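Long-range contacts in YjeF-related protein (Enterococcus faecalis, PDB 2R3B), which probably catalyses the ADP-dependent dehydration of the S-form of NAD(P)HX, repairing hydrated and thereby damaged NADH and NADPH: residues B[44-54]-B[72-83]; B[62-70]-B[278-289]. All blocks are in the same frame, centred on the assembly; numbering follows the deposited sequence.

One helix, 57-70, connects the two contacts and illustrates how an alpha/beta protein divides its labour. Contact 1 (44-54 with 72-83) pairs the strands on either side of that helix in the chain, whereas contact 2 (62-70 with 278-289) sets the helix beside one from the C-terminal end, within the helical layer on one face of the sheet. Both are largely buried, and they meet where Leu-49 and Val-77 pack on Thr-64, and Ala-72 and Thr-75 on Cys-67. Their chemistry differs: backbone hydrogen bonds dominate contact 1, with charged groups at its loop end, while contact 2 relies on side-chain packing and one direct hydrogen bond. Each has two bridging waters.

Contact 1: B[44-54]-B[72-83]; sequences FGRVVLIGGNR and AGLTTVITDVKN
Val-47 and Leu-49 bracket Thr-76 and hydrogen-bond to its backbone in the tightly packed half of this contact, where strands 46-50 and 74-78 run parallel in adjacent places in the sheet. Thr-76 N donates to Val-47 O, and Leu-49 N to Thr-76 O at 2.8 Å. These strands and helix 57-70 form a beta-alpha-beta unit of the ribokinase-like fold. On the sheet face turned to that helix, Leu-49 CD1 rests on Thr-75 CG2 at 3.8 Å. On the other, Ile-78 CD1 meets Val-48 CG1 at 3.7 Å and also lies against Ile-50, beneath helix 102-111.

Past the strand ends this packing gives way to polar contacts between loops. Asp-80 N donates to Gly-52 O, and Asn-83 ND2 reaches Asn-53 O at 3.1 Å from above the carbonyl plane. With chi1 at -161° the Asp-80 carboxylate swings away from its own N; OD1 closes an Asx turn with Lys-82 N, and OD2 forms a salt bridge with Arg-54 NH1 at 3.0 Å. Solvent reaches this end at exposed Arg-54, where a water donates to both Arg-54 O and Asn-83 OD1. The extended Lys-82 brings NZ to Arg-54 O at 2.9 Å and also to His-84 of a third subunit. With Asn-53 close to Gly-122, a predicted NAD(P)HX-binding residue, this chemistry is consistent with polar bonds fixing the shape of a loop beside the predicted substrate site.

Contact 2: B[62-70]-B[278-289]; sequences MSTEACINS and PTKISQALPTYM
Asn-69 enters a hole formed by Ser-282, Gln-283, Leu-285 and Pro-286, a knob-into-hole contact between the nearly parallel helical segments 62-70 and 278-289, whose axes approach to 7.9 Å. Its CB lies against Ser-282 O at 3.1 Å and near Leu-285 CD1, and CG stays close to the same carbonyl oxygen. At the tip the two ends of the amide go different ways. OD1 packs on Pro-286 CG at 3.5 Å and accepts from a water that also donates to Gln-283 O; ND2 turns back to its own helix and donates to Glu-65 O at 2.9 Å. That oxygen also accepts from Asn-69 N, the two donors arriving from opposite faces of its plane.

Helix 57-70 is the crossover helix of a beta-alpha-beta unit, and here it packs beside the C-terminal helix 278-292 in the helical layer of the ribokinase-like fold. The small pair Ala-66 and Ser-282 allows the closest backbone approach in the register, CA to CA 4.6 Å. Ser-282 OG also shares a water with Met-62 O.

A chi1 of -174° and an extended chain beyond it carry the Glu-65 carboxylate across to Gln-283. NE2 of Gln-283 donates to Glu-65 OE2 at 3.0 Å from above the carboxylate plane, while Glu-65 OE1 lies 3.6 Å from Thr-279 CG2 and forms a salt bridge with Arg-90.

Contact 1: B[44-54]-B[72-83]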
# COMPACT_ATOMS: atom_id res chain seq x y z
N PHE B 44 -1.97 27.35 4.67
CA PHE B 44 -1.40 26.67 3.51
C PHE B 44 -2.47 26.16 2.53
O PHE B 44 -2.18 25.41 1.60
CB PHE B 44 -0.41 25.63 3.98
CG PHE B 44 0.65 26.23 4.86
CD1 PHE B 44 1.42 27.29 4.34
CD2 PHE B 44 0.79 25.87 6.17
CE1 PHE B 44 2.36 27.93 5.14
CE2 PHE B 44 1.76 26.52 6.98
CZ PHE B 44 2.52 27.55 6.44
N GLY B 45 -3.68 26.66 2.71
CA GLY B 45 -4.73 26.57 1.71
C GLY B 45 -5.55 25.31 1.78
O GLY B 45 -5.08 24.27 2.27
N ARG B 46 -6.79 25.44 1.31
CA ARG B 46 -7.71 24.30 1.17
C ARG B 46 -7.84 24.02 -0.30
O ARG B 46 -8.26 24.88 -1.08
CB ARG B 46 -9.10 24.61 1.74
CG ARG B 46 -9.19 24.73 3.27
CD ARG B 46 -10.61 25.17 3.71
NE ARG B 46 -11.65 24.22 3.29
CZ ARG B 46 -12.15 23.21 4.01
NH1 ARG B 46 -11.74 22.98 5.26
NH2 ARG B 46 -13.10 22.42 3.46
N VAL B 47 -7.47 22.82 -0.70
CA VAL B 47 -7.52 22.46 -2.12
C VAL B 47 -8.59 21.44 -2.33
O VAL B 47 -8.77 20.53 -1.51
CB VAL B 47 -6.16 21.90 -2.64
CG1 VAL B 47 -6.27 21.50 -4.09
CG2 VAL B 47 -5.05 22.92 -2.41
N VAL B 48 -9.33 21.57 -3.42
CA VAL B 48 -10.26 20.55 -3.79
C VAL B 48 -9.87 20.01 -5.18
O VAL B 48 -9.73 20.79 -6.12
CB VAL B 48 -11.73 21.07 -3.81
CG1 VAL B 48 -12.68 19.95 -4.32
CG2 VAL B 48 -12.17 21.51 -2.41
N LEU B 49 -9.67 18.70 -5.27
CA LEU B 49 -9.28 18.03 -6.52
C LEU B 49 -10.48 17.25 -7.01
O LEU B 49 -11.06 16.45 -6.26
CB LEU B 49 -8.11 17.09 -6.24
CG LEU B 49 -6.88 17.65 -5.51
CD1 LEU B 49 -5.84 16.52 -5.32
CD2 LEU B 49 -6.30 18.84 -6.26
N ILE B 50 -10.86 17.43 -8.27
CA ILE B 50 -12.06 16.82 -8.80
C ILE B 50 -11.77 16.01 -10.06
O ILE B 50 -11.24 16.54 -11.02
CB ILE B 50 -13.10 17.92 -9.15
CG1 ILE B 50 -13.27 18.86 -7.96
CG2 ILE B 50 -14.42 17.27 -9.62
CD1 ILE B 50 -14.23 20.05 -8.20
N GLY B 51 -12.05 14.70 -10.02
CA GLY B 51 -11.79 13.83 -11.17
C GLY B 51 -11.87 12.39 -10.77
O GLY B 51 -12.37 12.06 -9.69
N GLY B 52 -11.34 11.53 -11.63
CA GLY B 52 -11.32 10.11 -11.39
C GLY B 52 -12.69 9.49 -11.47
O GLY B 52 -13.39 9.27 -10.42
N ASN B 53 -13.10 9.15 -12.67
CA ASN B 53 -14.31 8.37 -12.86
C ASN B 53 -13.99 6.90 -12.54
O ASN B 53 -12.94 6.63 -11.95
CB ASN B 53 -14.96 8.60 -14.23
CG ASN B 53 -14.21 7.95 -15.36
OD1 ASN B 53 -13.25 7.18 -15.16
ND2 ASN B 53 -14.71 8.18 -16.58
N ARG B 54 -14.85 5.97 -12.90
CA ARG B 54 -14.65 4.59 -12.50
C ARG B 54 -13.56 3.85 -13.25
O ARG B 54 -13.02 2.87 -12.74
CB ARG B 54 -15.98 3.85 -12.56
CG ARG B 54 -16.90 4.35 -11.44
CD ARG B 54 -18.07 3.45 -11.22
NE ARG B 54 -18.94 3.53 -12.36
CZ ARG B 54 -19.86 4.48 -12.53
NH1 ARG B 54 -20.05 5.41 -11.61
NH2 ARG B 54 -20.61 4.46 -13.62
N ALA B 72 0.22 21.46 0.41
CA ALA B 72 -1.13 21.96 0.63
C ALA B 72 -1.60 21.68 2.04
O ALA B 72 -1.39 20.58 2.60
CB ALA B 72 -2.15 21.37 -0.45
N GLY B 73 -2.27 22.67 2.64
CA GLY B 73 -2.66 22.56 4.04
C GLY B 73 -3.69 21.48 4.25
O GLY B 73 -3.57 20.64 5.15
N LEU B 74 -4.72 21.51 3.40
CA LEU B 74 -5.83 20.57 3.46
C LEU B 74 -6.24 20.18 2.06
O LEU B 74 -6.32 21.05 1.21
CB LEU B 74 -7.01 21.19 4.19
CG LEU B 74 -6.90 21.29 5.72
CD1 LEU B 74 -8.14 22.01 6.25
CD2 LEU B 74 -6.75 19.91 6.39
N THR B 75 -6.46 18.90 1.82
CA THR B 75 -6.79 18.41 0.48
C THR B 75 -8.06 17.57 0.58
O THR B 75 -8.12 16.62 1.37
CB THR B 75 -5.63 17.56 -0.14
OG1 THR B 75 -4.47 18.39 -0.31
CG2 THR B 75 -5.99 16.99 -1.52
N THR B 76 -9.04 17.93 -0.24
CA THR B 76 -10.28 17.15 -0.38
C THR B 76 -10.40 16.68 -1.81
O THR B 76 -10.12 17.47 -2.74
CB THR B 76 -11.52 17.97 0.00
OG1 THR B 76 -11.32 18.53 1.29
CG2 THR B 76 -12.79 17.10 0.04
N VAL B 77 -10.84 15.44 -2.00
CA VAL B 77 -10.98 14.88 -3.33
C VAL B 77 -12.44 14.55 -3.58
O VAL B 77 -13.04 13.77 -2.84
CB VAL B 77 -10.09 13.64 -3.53
CG1 VAL B 77 -10.09 13.18 -5.02
CG2 VAL B 77 -8.62 13.94 -3.09
N ILE B 78 -12.99 15.13 -4.65
CA ILE B 78 -14.31 14.72 -5.17
C ILE B 78 -14.07 13.77 -6.34
O ILE B 78 -13.52 14.15 -7.36
CB ILE B 78 -15.14 15.93 -5.67
CG1 ILE B 78 -15.37 16.96 -4.56
CG2 ILE B 78 -16.49 15.46 -6.32
CD1 ILE B 78 -15.89 18.31 -5.11
N THR B 79 -14.41 12.51 -6.13
CA THR B 79 -14.09 11.45 -7.05
C THR B 79 -15.10 10.34 -6.87
O THR B 79 -15.80 10.30 -5.88
CB THR B 79 -12.66 10.90 -6.82
OG1 THR B 79 -12.36 9.96 -7.85
CG2 THR B 79 -12.50 10.19 -5.47
N ASP B 80 -15.22 9.45 -7.83
CA ASP B 80 -16.17 8.34 -7.64
C ASP B 80 -15.85 7.58 -6.36
O ASP B 80 -14.70 7.28 -6.03
CB ASP B 80 -16.16 7.39 -8.83
CG ASP B 80 -17.39 6.54 -8.90
OD1 ASP B 80 -17.48 5.55 -8.14
OD2 ASP B 80 -18.26 6.84 -9.75
N VAL B 81 -16.91 7.24 -5.62
CA VAL B 81 -16.77 6.49 -4.37
C VAL B 81 -15.97 5.20 -4.52
O VAL B 81 -15.28 4.75 -3.59
CB VAL B 81 -18.15 6.24 -3.74
CG1 VAL B 81 -18.97 5.33 -4.66
CG2 VAL B 81 -17.95 5.70 -2.34
N LYS B 82 -16.02 4.62 -5.71
CA LYS B 82 -15.18 3.45 -6.07
C LYS B 82 -13.71 3.68 -5.72
O LYS B 82 -13.00 2.75 -5.34
CB LYS B 82 -15.33 3.17 -7.58
CG LYS B 82 -14.49 2.01 -8.14
CD LYS B 82 -14.64 1.81 -9.64
CE LYS B 82 -13.82 0.60 -10.13
NZ LYS B 82 -13.96 0.41 -11.58
N ASN B 83 -13.25 4.91 -5.90
CA ASN B 83 -11.83 5.25 -5.77
C ASN B 83 -11.40 5.60 -4.36
O ASN B 83 -10.21 5.75 -4.10
CB ASN B 83 -11.47 6.38 -6.73
CG ASN B 83 -11.78 6.04 -8.19
OD1 ASN B 83 -11.48 4.94 -8.66
ND2 ASN B 83 -12.43 6.96 -8.88
O HOH W 1 -10.43 21.08 0.83
O HOH W 2 -10.95 3.82 -11.14

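Contact 2: B[62-70]-B[278-289]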
# COMPACT_ATOMS: atom_id res chain seq x y z
N MSE B 62 -3.12 10.09 -8.22
CA MSE B 62 -1.79 10.65 -8.47
C MSE B 62 -1.72 12.17 -8.26
O MSE B 62 -0.78 12.69 -7.65
CB MSE B 62 -1.29 10.20 -9.86
CG MSE B 62 -0.97 8.72 -9.89
SE MSE B 62 -0.11 8.12 -11.46
CE MSE B 62 -1.61 8.13 -12.63
N SER B 63 -2.75 12.90 -8.70
CA SER B 63 -2.84 14.30 -8.37
C SER B 63 -2.89 14.57 -6.88
O SER B 63 -2.31 15.55 -6.40
CB SER B 63 -4.09 14.92 -8.98
OG SER B 63 -4.06 14.82 -10.38
N THR B 64 -3.64 13.73 -6.16
CA THR B 64 -3.76 13.87 -4.70
C THR B 64 -2.42 13.71 -4.02
O THR B 64 -2.06 14.52 -3.18
CB THR B 64 -4.79 12.86 -4.17
OG1 THR B 64 -6.03 13.11 -4.85
CG2 THR B 64 -4.94 12.96 -2.64
N GLU B 65 -1.66 12.69 -4.39
CA GLU B 65 -0.35 12.47 -3.77
C GLU B 65 0.58 13.69 -4.01
O GLU B 65 1.33 14.11 -3.13
CB GLU B 65 0.28 11.17 -4.31
CG GLU B 65 1.58 10.79 -3.60
CD GLU B 65 1.96 9.31 -3.69
OE1 GLU B 65 1.50 8.65 -4.66
OE2 GLU B 65 2.72 8.84 -2.79
N ALA B 66 0.53 14.23 -5.23
CA ALA B 66 1.33 15.41 -5.60
C ALA B 66 0.93 16.61 -4.74
O ALA B 66 1.77 17.34 -4.21
CB ALA B 66 1.11 15.74 -7.12
N CYS B 67 -0.37 16.82 -4.60
CA CYS B 67 -0.87 17.97 -3.83
C CYS B 67 -0.47 17.93 -2.35
O CYS B 67 0.07 18.90 -1.80
CB CYS B 67 -2.39 18.06 -4.00
SG CYS B 67 -3.15 19.53 -3.31
N ILE B 68 -0.69 16.78 -1.71
CA ILE B 68 -0.31 16.59 -0.32
C ILE B 68 1.18 16.78 -0.15
O ILE B 68 1.62 17.56 0.70
CB ILE B 68 -0.69 15.18 0.16
CG1 ILE B 68 -2.22 15.06 0.16
CG2 ILE B 68 -0.10 14.89 1.55
CD1 ILE B 68 -2.65 13.65 0.27
N ASN B 69 1.96 16.09 -0.97
CA ASN B 69 3.41 16.19 -0.86
C ASN B 69 4.00 17.58 -1.20
O ASN B 69 5.11 17.89 -0.79
CB ASN B 69 4.07 15.14 -1.75
CG ASN B 69 4.22 13.83 -1.07
OD1 ASN B 69 5.13 13.68 -0.24
ND2 ASN B 69 3.36 12.85 -1.41
N SER B 70 3.26 18.39 -1.95
CA SER B 70 3.69 19.75 -2.30
C SER B 70 3.53 20.73 -1.12
O SER B 70 4.10 21.83 -1.15
CB SER B 70 2.90 20.28 -3.49
OG SER B 70 1.63 20.71 -3.06
N PRO B 278 5.40 8.50 -12.14
CA PRO B 278 4.97 9.83 -11.66
C PRO B 278 4.86 10.00 -10.15
O PRO B 278 5.11 11.10 -9.61
CB PRO B 278 3.59 9.97 -12.31
CG PRO B 278 3.69 9.22 -13.53
CD PRO B 278 4.47 7.98 -13.15
N THR B 279 4.49 8.93 -9.46
CA THR B 279 4.42 8.98 -8.02
C THR B 279 5.77 9.21 -7.37
O THR B 279 5.82 9.78 -6.28
CB THR B 279 3.79 7.73 -7.45
OG1 THR B 279 4.55 6.61 -7.86
CG2 THR B 279 2.36 7.57 -7.97
N LYS B 280 6.88 8.84 -8.04
CA LYS B 280 8.22 9.18 -7.51
C LYS B 280 8.54 10.67 -7.52
O LYS B 280 9.28 11.16 -6.64
CB LYS B 280 9.33 8.44 -8.26
CG LYS B 280 9.43 7.00 -7.88
CD LYS B 280 10.60 6.30 -8.53
CE LYS B 280 11.96 6.72 -7.93
NZ LYS B 280 13.16 5.83 -8.34
N ILE B 281 7.97 11.41 -8.48
CA ILE B 281 8.13 12.85 -8.49
C ILE B 281 7.43 13.41 -7.27
O ILE B 281 8.00 14.19 -6.52
CB ILE B 281 7.59 13.50 -9.76
CG1 ILE B 281 8.41 13.03 -10.99
CG2 ILE B 281 7.60 15.06 -9.63
CD1 ILE B 281 7.80 13.44 -12.36
N SER B 282 6.20 13.00 -7.05
CA SER B 282 5.46 13.49 -5.86
C SER B 282 6.20 13.20 -4.54
O SER B 282 6.27 14.06 -3.63
CB SER B 282 4.05 12.87 -5.85
OG SER B 282 3.35 13.31 -7.02
N GLN B 283 6.72 11.99 -4.39
CA GLN B 283 7.35 11.57 -3.13
C GLN B 283 8.63 12.36 -2.86
O GLN B 283 9.02 12.54 -1.73
CB GLN B 283 7.59 10.06 -3.15
CG GLN B 283 6.27 9.29 -3.02
CD GLN B 283 6.27 7.87 -3.59
OE1 GLN B 283 7.30 7.35 -4.12
NE2 GLN B 283 5.09 7.23 -3.55
N ALA B 284 9.24 12.87 -3.92
CA ALA B 284 10.46 13.71 -3.82
C ALA B 284 10.21 15.16 -3.48
O ALA B 284 11.15 15.90 -3.14
CB ALA B 284 11.26 13.62 -5.09
N LEU B 285 8.95 15.61 -3.54
CA LEU B 285 8.66 17.03 -3.33
C LEU B 285 9.17 17.61 -2.01
O LEU B 285 9.80 18.67 -2.03
CB LEU B 285 7.19 17.33 -3.49
CG LEU B 285 6.72 17.28 -4.95
CD1 LEU B 285 5.19 17.19 -4.98
CD2 LEU B 285 7.28 18.46 -5.83
N PRO B 286 8.89 16.95 -0.88
CA PRO B 286 9.34 17.57 0.38
C PRO B 286 10.85 17.83 0.50
O PRO B 286 11.24 18.89 1.00
CB PRO B 286 8.85 16.59 1.44
CG PRO B 286 7.65 15.89 0.77
CD PRO B 286 8.08 15.74 -0.65
N THR B 287 11.68 16.91 0.02
CA THR B 287 13.15 17.11 0.06
C THR B 287 13.63 18.16 -0.92
O THR B 287 14.46 19.01 -0.59
CB THR B 287 13.91 15.82 -0.08
OG1 THR B 287 13.51 15.15 -1.28
CG2 THR B 287 13.62 14.92 1.08
N TYR B 288 13.07 18.16 -2.12
CA TYR B 288 13.44 19.19 -3.08
C TYR B 288 13.01 20.59 -2.66
O TYR B 288 13.78 21.55 -2.80
CB TYR B 288 12.85 18.89 -4.47
CG TYR B 288 13.71 18.00 -5.32
CD1 TYR B 288 13.77 16.63 -5.07
CD2 TYR B 288 14.52 18.53 -6.33
CE1 TYR B 288 14.56 15.79 -5.86
CE2 TYR B 288 15.32 17.70 -7.11
CZ TYR B 288 15.33 16.33 -6.87
OH TYR B 288 16.11 15.46 -7.62
N MSE B 289 11.78 20.73 -2.15
CA MSE B 289 11.30 22.04 -1.77
C MSE B 289 12.09 22.62 -0.60
O MSE B 289 12.32 23.82 -0.57
CB MSE B 289 9.80 22.00 -1.46
CG MSE B 289 8.98 21.70 -2.71
SE MSE B 289 7.10 21.58 -2.38
CE MSE B 289 6.80 23.36 -1.95
O HOH W 3 1.70 11.54 -8.16
O HOH W 4 7.17 12.08 0.33